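Long-range contacts in malonyl CoA-acyl carrier protein transacylase (Bartonella henselae, PDB 3QAT), which probably transfers the malonyl group from malonyl-CoA to acyl carrier protein, supplying the extender units for bacterial fatty acid biosynthesis: residues A108-L119 / A221-V232; G136-L144 / A194-P205. All blocks are in the same frame, centred on the assembly; numbering follows the deposited sequence. Where two conformers were deposited one is given.

Contact 1: A108-L119 / A221-V232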
# COMPACT_ATOMS: atom_id res chain seq x y z
N ALA A 108 -12.05 7.68 -0.52
CA ALA A 108 -12.27 9.13 -0.60
C ALA A 108 -13.12 9.52 -1.83
O ALA A 108 -13.31 10.72 -2.12
CB ALA A 108 -10.92 9.87 -0.58
N GLY A 109 -13.66 8.52 -2.54
CA GLY A 109 -14.57 8.75 -3.66
C GLY A 109 -13.98 9.13 -5.01
O GLY A 109 -14.73 9.49 -5.91
N THR A 110 -12.66 9.04 -5.16
CA THR A 110 -12.01 9.47 -6.41
C THR A 110 -12.29 8.51 -7.56
O THR A 110 -12.47 8.95 -8.70
CB THR A 110 -10.48 9.64 -6.19
OG1 THR A 110 -10.28 10.86 -5.46
CG2 THR A 110 -9.65 9.72 -7.51
N PHE A 111 -12.25 7.21 -7.26
CA PHE A 111 -12.61 6.18 -8.22
C PHE A 111 -13.75 5.32 -7.68
O PHE A 111 -13.88 5.13 -6.46
CB PHE A 111 -11.46 5.18 -8.45
CG PHE A 111 -10.14 5.80 -8.81
CD1 PHE A 111 -9.99 6.59 -9.95
CD2 PHE A 111 -9.02 5.54 -8.00
CE1 PHE A 111 -8.75 7.13 -10.30
CE2 PHE A 111 -7.77 6.07 -8.33
CZ PHE A 111 -7.63 6.86 -9.49
N SER A 112 -14.56 4.77 -8.58
CA SER A 112 -15.57 3.79 -8.19
C SER A 112 -14.90 2.50 -7.74
O SER A 112 -13.75 2.23 -8.10
CB SER A 112 -16.54 3.46 -9.33
OG SER A 112 -15.90 2.70 -10.38
N LEU A 113 -15.65 1.68 -7.02
CA LEU A 113 -15.12 0.37 -6.61
C LEU A 113 -14.78 -0.53 -7.81
O LEU A 113 -13.72 -1.16 -7.84
CB LEU A 113 -16.11 -0.32 -5.68
CG LEU A 113 -15.67 -1.73 -5.20
CD1 LEU A 113 -14.37 -1.71 -4.36
CD2 LEU A 113 -16.76 -2.35 -4.38
N THR A 114 -15.66 -0.57 -8.80
CA THR A 114 -15.39 -1.38 -9.98
C THR A 114 -14.11 -0.91 -10.70
O THR A 114 -13.25 -1.73 -11.10
CB THR A 114 -16.63 -1.40 -10.91
OG1 THR A 114 -17.54 -2.41 -10.44
CG2 THR A 114 -16.25 -1.71 -12.37
N ASP A 115 -13.95 0.41 -10.86
CA ASP A 115 -12.75 0.93 -11.51
C ASP A 115 -11.49 0.69 -10.70
O ASP A 115 -10.45 0.40 -11.26
CB ASP A 115 -12.92 2.42 -11.86
CG ASP A 115 -13.91 2.64 -13.00
OD1 ASP A 115 -14.26 1.66 -13.74
OD2 ASP A 115 -14.33 3.80 -13.20
N THR A 116 -11.59 0.81 -9.37
CA THR A 116 -10.42 0.58 -8.53
C THR A 116 -9.97 -0.87 -8.63
O THR A 116 -8.77 -1.16 -8.73
CB THR A 116 -10.73 0.94 -7.07
OG1 THR A 116 -11.19 2.30 -7.02
CG2 THR A 116 -9.44 0.83 -6.23
N ALA A 117 -10.94 -1.79 -8.63
CA ALA A 117 -10.59 -3.21 -8.82
C ALA A 117 -9.85 -3.44 -10.14
O ALA A 117 -8.81 -4.11 -10.17
CB ALA A 117 -11.83 -4.09 -8.74
N ARG A 118 -10.37 -2.87 -11.21
CA ARG A 118 -9.77 -3.06 -12.51
C ARG A 118 -8.41 -2.38 -12.61
O ARG A 118 -7.48 -2.95 -13.19
CB ARG A 118 -10.72 -2.56 -13.62
CG ARG A 118 -11.97 -3.44 -13.77
CD ARG A 118 -12.95 -2.80 -14.72
NE ARG A 118 -14.10 -3.66 -14.89
CZ ARG A 118 -15.23 -3.29 -15.48
NH1 ARG A 118 -15.38 -2.05 -15.94
NH2 ARG A 118 -16.21 -4.18 -15.60
N LEU A 119 -8.28 -1.20 -12.04
CA LEU A 119 -6.98 -0.51 -12.05
C LEU A 119 -5.94 -1.35 -11.34
O LEU A 119 -4.81 -1.43 -11.81
CB LEU A 119 -7.06 0.89 -11.40
CG LEU A 119 -7.76 1.99 -12.20
CD1 LEU A 119 -8.07 3.14 -11.24
CD2 LEU A 119 -6.88 2.46 -13.36
N ALA A 221 -4.07 3.46 -18.35
CA ALA A 221 -5.29 3.09 -17.65
C ALA A 221 -5.91 4.26 -16.89
O ALA A 221 -7.13 4.42 -16.87
CB ALA A 221 -5.03 1.90 -16.69
N LEU A 222 -5.07 5.06 -16.25
CA LEU A 222 -5.56 6.17 -15.44
C LEU A 222 -6.10 7.32 -16.29
O LEU A 222 -6.99 8.05 -15.83
CB LEU A 222 -4.47 6.67 -14.50
CG LEU A 222 -4.18 5.72 -13.34
CD1 LEU A 222 -2.83 6.10 -12.75
CD2 LEU A 222 -5.29 5.85 -12.31
N LEU A 223 -5.59 7.46 -17.52
CA LEU A 223 -6.13 8.47 -18.43
C LEU A 223 -7.59 8.27 -18.78
O LEU A 223 -8.31 9.26 -19.03
CB LEU A 223 -5.33 8.50 -19.74
CG LEU A 223 -4.03 9.30 -19.67
CD1 LEU A 223 -3.12 8.94 -20.86
CD2 LEU A 223 -4.33 10.81 -19.64
N THR A 224 -8.07 7.04 -18.83
CA THR A 224 -9.43 6.86 -19.35
C THR A 224 -10.49 6.75 -18.24
O THR A 224 -11.68 7.00 -18.49
CB THR A 224 -9.51 5.70 -20.34
OG1 THR A 224 -9.10 4.49 -19.70
CG2 THR A 224 -8.56 5.97 -21.53
N VAL A 225 -10.05 6.41 -17.03
CA VAL A 225 -10.98 6.15 -15.95
C VAL A 225 -11.67 7.43 -15.48
O VAL A 225 -11.04 8.49 -15.39
CB VAL A 225 -10.25 5.43 -14.75
CG1 VAL A 225 -9.31 6.34 -14.00
CG2 VAL A 225 -11.24 4.80 -13.82
N ASN A 226 -12.96 7.33 -15.16
CA ASN A 226 -13.63 8.44 -14.47
C ASN A 226 -12.98 8.71 -13.13
O ASN A 226 -12.66 7.77 -12.36
CB ASN A 226 -15.10 8.12 -14.23
CG ASN A 226 -15.89 8.13 -15.50
OD1 ASN A 226 -15.67 8.96 -16.38
ND2 ASN A 226 -16.85 7.21 -15.61
N LYS A 227 -12.74 9.99 -12.86
CA LYS A 227 -12.15 10.37 -11.59
C LYS A 227 -12.72 11.69 -11.09
O LYS A 227 -13.16 12.56 -11.88
CB LYS A 227 -10.62 10.44 -11.68
CG LYS A 227 -10.07 11.53 -12.57
CD LYS A 227 -8.60 11.32 -12.85
CE LYS A 227 -8.03 12.49 -13.65
NZ LYS A 227 -8.63 12.63 -15.04
N THR A 228 -12.73 11.80 -9.76
CA THR A 228 -13.17 13.00 -9.06
C THR A 228 -12.14 13.35 -7.98
O THR A 228 -11.46 12.46 -7.46
CB THR A 228 -14.53 12.79 -8.36
OG1 THR A 228 -15.37 11.93 -9.16
CG2 THR A 228 -15.23 14.14 -8.18
N ALA A 229 -12.04 14.63 -7.64
CA ALA A 229 -11.17 15.06 -6.52
C ALA A 229 -11.57 14.29 -5.26
O ALA A 229 -12.77 14.16 -4.96
CB ALA A 229 -11.28 16.60 -6.28
N PRO A 230 -10.59 13.78 -4.50
CA PRO A 230 -10.97 13.08 -3.26
C PRO A 230 -11.62 14.02 -2.25
O PRO A 230 -11.27 15.22 -2.20
CB PRO A 230 -9.63 12.55 -2.73
CG PRO A 230 -8.62 13.54 -3.25
CD PRO A 230 -9.13 13.88 -4.66
N ILE A 231 -12.53 13.49 -1.44
CA ILE A 231 -13.30 14.32 -0.49
C ILE A 231 -12.46 14.80 0.71
O ILE A 231 -12.80 15.81 1.37
CB ILE A 231 -14.57 13.60 0.01
CG1 ILE A 231 -14.17 12.35 0.80
CG2 ILE A 231 -15.53 13.33 -1.16
CD1 ILE A 231 -15.19 11.84 1.71
N VAL A 232 -11.37 14.07 0.99
CA VAL A 232 -10.31 14.53 1.91
C VAL A 232 -8.98 14.26 1.21
O VAL A 232 -8.94 13.38 0.35
CB VAL A 232 -10.38 13.89 3.32
CG1 VAL A 232 -11.77 14.08 3.94
CG2 VAL A 232 -10.01 12.43 3.31
O HOH W 1 -14.55 12.23 -4.22
O HOH W 2 -15.18 9.39 -10.09
O HOH W 3 -14.08 5.73 -11.35
O HOH W 4 -14.49 4.92 -15.59
O HOH W 5 -17.05 5.03 -13.33

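Contact 2: G136-L144 / A194-P205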
# COMPACT_ATOMS: atom_id res chain seq x y z
N GLY A 136 15.24 -9.17 -11.68
CA GLY A 136 15.12 -8.24 -10.56
C GLY A 136 15.18 -8.94 -9.24
O GLY A 136 15.03 -10.17 -9.15
N SER A 137 15.38 -8.16 -8.18
CA SER A 137 15.21 -8.66 -6.81
C SER A 137 14.84 -7.49 -5.93
O SER A 137 14.94 -6.31 -6.34
CB SER A 137 16.52 -9.25 -6.26
OG SER A 137 16.97 -10.40 -6.99
N MET A 138 14.45 -7.80 -4.69
CA MET A 138 14.32 -6.80 -3.62
C MET A 138 15.08 -7.30 -2.40
O MET A 138 15.53 -8.45 -2.39
CB MET A 138 12.84 -6.53 -3.23
CG MET A 138 12.08 -5.94 -4.37
SD MET A 138 10.40 -5.50 -3.86
CE MET A 138 10.67 -3.80 -3.40
N ALA A 139 15.27 -6.44 -1.40
CA ALA A 139 15.83 -6.89 -0.13
C ALA A 139 15.29 -6.06 1.00
O ALA A 139 15.02 -4.86 0.84
CB ALA A 139 17.38 -6.82 -0.14
N ALA A 140 15.10 -6.71 2.15
CA ALA A 140 14.58 -6.03 3.32
C ALA A 140 15.73 -5.79 4.28
O ALA A 140 16.37 -6.74 4.74
CB ALA A 140 13.50 -6.90 4.01
N LEU A 141 15.98 -4.52 4.58
CA LEU A 141 17.06 -4.13 5.50
C LEU A 141 16.49 -3.53 6.77
O LEU A 141 15.47 -2.83 6.75
CB LEU A 141 17.98 -3.09 4.84
CG LEU A 141 18.45 -3.38 3.42
CD1 LEU A 141 19.30 -2.18 2.91
CD2 LEU A 141 19.19 -4.74 3.28
N ILE A 142 17.15 -3.81 7.90
CA ILE A 142 16.87 -3.10 9.15
C ILE A 142 18.16 -2.58 9.78
O ILE A 142 19.15 -3.32 9.84
CB ILE A 142 16.18 -3.99 10.18
CG1 ILE A 142 14.89 -4.57 9.60
CG2 ILE A 142 15.82 -3.17 11.45
CD1 ILE A 142 14.26 -5.58 10.51
N GLY A 143 18.14 -1.32 10.18
CA GLY A 143 19.19 -0.75 11.05
C GLY A 143 20.14 0.22 10.39
O GLY A 143 21.03 0.78 11.06
N LEU A 144 19.99 0.43 9.08
CA LEU A 144 20.78 1.43 8.38
C LEU A 144 19.91 2.61 7.96
O LEU A 144 18.81 2.42 7.46
CB LEU A 144 21.46 0.83 7.14
CG LEU A 144 22.36 -0.38 7.38
CD1 LEU A 144 22.90 -0.93 6.04
CD2 LEU A 144 23.52 -0.04 8.34
N ALA A 194 24.13 -4.03 9.45
CA ALA A 194 22.68 -4.04 9.46
C ALA A 194 22.20 -5.10 10.44
O ALA A 194 22.79 -6.19 10.51
CB ALA A 194 22.13 -4.33 8.08
N LYS A 195 21.13 -4.79 11.19
CA LYS A 195 20.55 -5.78 12.09
C LYS A 195 19.92 -6.92 11.29
O LYS A 195 20.00 -8.08 11.71
CB LYS A 195 19.53 -5.14 13.05
CG LYS A 195 20.14 -4.12 14.02
CD LYS A 195 21.44 -4.66 14.65
CE LYS A 195 21.71 -4.07 16.03
NZ LYS A 195 21.07 -4.88 17.11
N ARG A 196 19.33 -6.59 10.15
CA ARG A 196 18.74 -7.58 9.24
C ARG A 196 19.07 -7.16 7.82
O ARG A 196 19.00 -5.98 7.50
CB ARG A 196 17.22 -7.61 9.39
CG ARG A 196 16.50 -8.37 8.25
CD ARG A 196 14.99 -8.41 8.44
NE ARG A 196 14.65 -8.96 9.75
CZ ARG A 196 13.42 -9.04 10.25
NH1 ARG A 196 12.38 -8.60 9.54
NH2 ARG A 196 13.24 -9.54 11.47
N ALA A 197 19.42 -8.12 6.97
CA ALA A 197 19.57 -7.84 5.54
C ALA A 197 19.19 -9.10 4.79
O ALA A 197 19.96 -10.06 4.74
CB ALA A 197 21.00 -7.40 5.21
N VAL A 198 17.97 -9.12 4.25
CA VAL A 198 17.44 -10.36 3.68
C VAL A 198 17.11 -10.17 2.21
O VAL A 198 16.31 -9.29 1.86
CB VAL A 198 16.17 -10.82 4.44
CG1 VAL A 198 15.55 -12.04 3.74
CG2 VAL A 198 16.49 -11.17 5.91
N LEU A 199 17.72 -10.99 1.36
CA LEU A 199 17.44 -10.99 -0.08
C LEU A 199 16.10 -11.66 -0.41
O LEU A 199 15.76 -12.70 0.17
CB LEU A 199 18.58 -11.70 -0.83
CG LEU A 199 18.60 -11.64 -2.36
CD1 LEU A 199 18.74 -10.19 -2.89
CD2 LEU A 199 19.75 -12.53 -2.86
N LEU A 200 15.34 -11.02 -1.29
CA LEU A 200 14.15 -11.62 -1.91
C LEU A 200 14.48 -11.82 -3.40
O LEU A 200 14.17 -10.98 -4.25
CB LEU A 200 12.92 -10.73 -1.71
CG LEU A 200 12.66 -10.58 -0.19
CD1 LEU A 200 12.21 -9.19 0.19
CD2 LEU A 200 11.75 -11.72 0.30
N PRO A 201 15.11 -12.96 -3.72
CA PRO A 201 15.76 -13.10 -5.04
C PRO A 201 14.83 -13.25 -6.25
O PRO A 201 15.28 -12.98 -7.39
CB PRO A 201 16.63 -14.36 -4.86
CG PRO A 201 15.91 -15.16 -3.79
CD PRO A 201 15.40 -14.09 -2.82
N VAL A 202 13.58 -13.67 -6.04
CA VAL A 202 12.60 -13.83 -7.13
C VAL A 202 11.56 -12.71 -7.15
O VAL A 202 10.64 -12.73 -7.98
CB VAL A 202 11.87 -15.24 -7.09
CG1 VAL A 202 12.80 -16.33 -6.68
CG2 VAL A 202 10.67 -15.21 -6.14
N SER A 203 11.67 -11.74 -6.24
CA SER A 203 10.71 -10.62 -6.24
C SER A 203 10.82 -9.83 -7.54
O SER A 203 11.93 -9.61 -8.05
CB SER A 203 10.97 -9.66 -5.07
OG SER A 203 9.99 -8.61 -5.08
N ALA A 204 9.68 -9.37 -8.07
CA ALA A 204 9.70 -8.29 -9.03
C ALA A 204 10.38 -7.08 -8.40
O ALA A 204 10.26 -6.88 -7.17
CB ALA A 204 8.25 -7.92 -9.45
N PRO A 205 11.11 -6.29 -9.20
CA PRO A 205 11.82 -5.17 -8.61
C PRO A 205 10.90 -3.96 -8.46
O PRO A 205 11.08 -2.95 -9.14
CB PRO A 205 12.94 -4.89 -9.63
CG PRO A 205 12.31 -5.27 -10.94
CD PRO A 205 11.48 -6.48 -10.62
O HOH W 6 12.37 -10.29 -11.14
O HOH W 7 14.28 -12.60 -9.89

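Contact 1: A108-L119 / A221-V232
Thr110 and Thr228 clasp each other through backbone and side chain. Thr110 OG1 donates to Thr228 O over 2.8 Å, tilted 16° from the carbonyl plane, while Thr228 N returns a bond to Thr110 O at 3.1 Å, in the carbonyl plane and on a lone pair. With chi1 -75°, the hydroxyl of Thr110 stands beside its own backbone N and faces the 228-230 backbone, where the ring of Pro230 also packs on it; CG2, also against Thr228 O, covers the centre of one face of the Phe111 ring. Leu119 CD1 lies over the opposite face, so the ring is sandwiched between two methyl groups of its own segment. Its edge points at the other segment, with Asn226 O near the ring plane by CD1. Val225 CG1 and Lys227 CB approach CE1 obliquely. The Phe111 and Leu222 side chains run roughly perpendicular, and Leu222 CD2 meets Phe111 CZ at 3.8 Å, oblique to the ring. Leu119 CD2 touches the same Leu222 methyl and Ala221 CB. The Asp115 and Val225 side chains pass antiparallel, with Val225 CG2 3.3 Å from Asp115 OD2. That oxygen accepts from three waters, two of which carry it on to the backbone of Asn226, at O and N, so its polar link to Asn226 runs through water. At the far end Ile231 N donates to Ala108 O (3.0 Å), and Ala108 CB rests on Pro230 CB. The contact thus ties the Schellman turn ending helix 100-107, with Gly109 at its C-prime position, and the Ser112-capped start of helix 113-129 to the extended chain following helix 212-224. Leu105 of helix 100-107 backs Thr110 and Phe111, while Val250 and Leu253 of helix 246-258 pack on Leu222.

Contact 2: G136-L144 / A194-P205
Ile142 and Arg196 face each other as a hydrogen-bonded pair near one end of an antiparallel ladder. The isoleucine chain, extended to CD1 (chi2 173°), lays that methyl over one face of the guanidinium, 3.5 Å from Arg196 NE and offset toward the rim of the group. The bend of Arg196 at chi3 (-54°) carries the guanidinium across the Ile142 CD1 methyl with a face turned to it. Ile142 O accepts from Arg196 N and, weakly, from Lys195 N; both residues oppose Ile142 in a classic beta bulge. At the other end Met138 pairs with Leu200, whose N donates to Met138 O at 2.8 Å. Leu200 O takes Met138 N and Ser203 N from opposite faces of its plane, joining the ladder to the type I turn 200-203. Met138 runs alongside the exit of that turn: SD lies 3.4 Å from Ser203 OG, and CG is 3.5 Å from Ala204 O, the acceptor of that same hydroxyl. Strand 196-200 is an outermost strand of the mixed sheet, and strand 136-142 continues it by pairing with 172-176 on its other edge. Helix 179-191 packs against Ala139 and Leu199, helix 146-155 against Leu141, and Val174 and Ser176 touch Met138.

The two contacts lie on opposite sides of the chain's centre, their own centres 32 Å apart and their nearest atoms about 15 Å apart, so neither touches the other. Along the chain they are nested: 108-119, 136-144, 194-205, 221-232. Helix 113-129 leads from contact 1 into strand 136-142 of contact 2, and strand 196-200 is followed by helix 212-224, which returns to contact 1. Contact 2 builds the edge of the smaller, mixed sheet, whose antiparallel strands are consistent with the ferredoxin-like subdomain of malonyl transacylases, while contact 1 joins the chain entering and leaving this insertion on the helical body. Both lie within the acyl transferase domain.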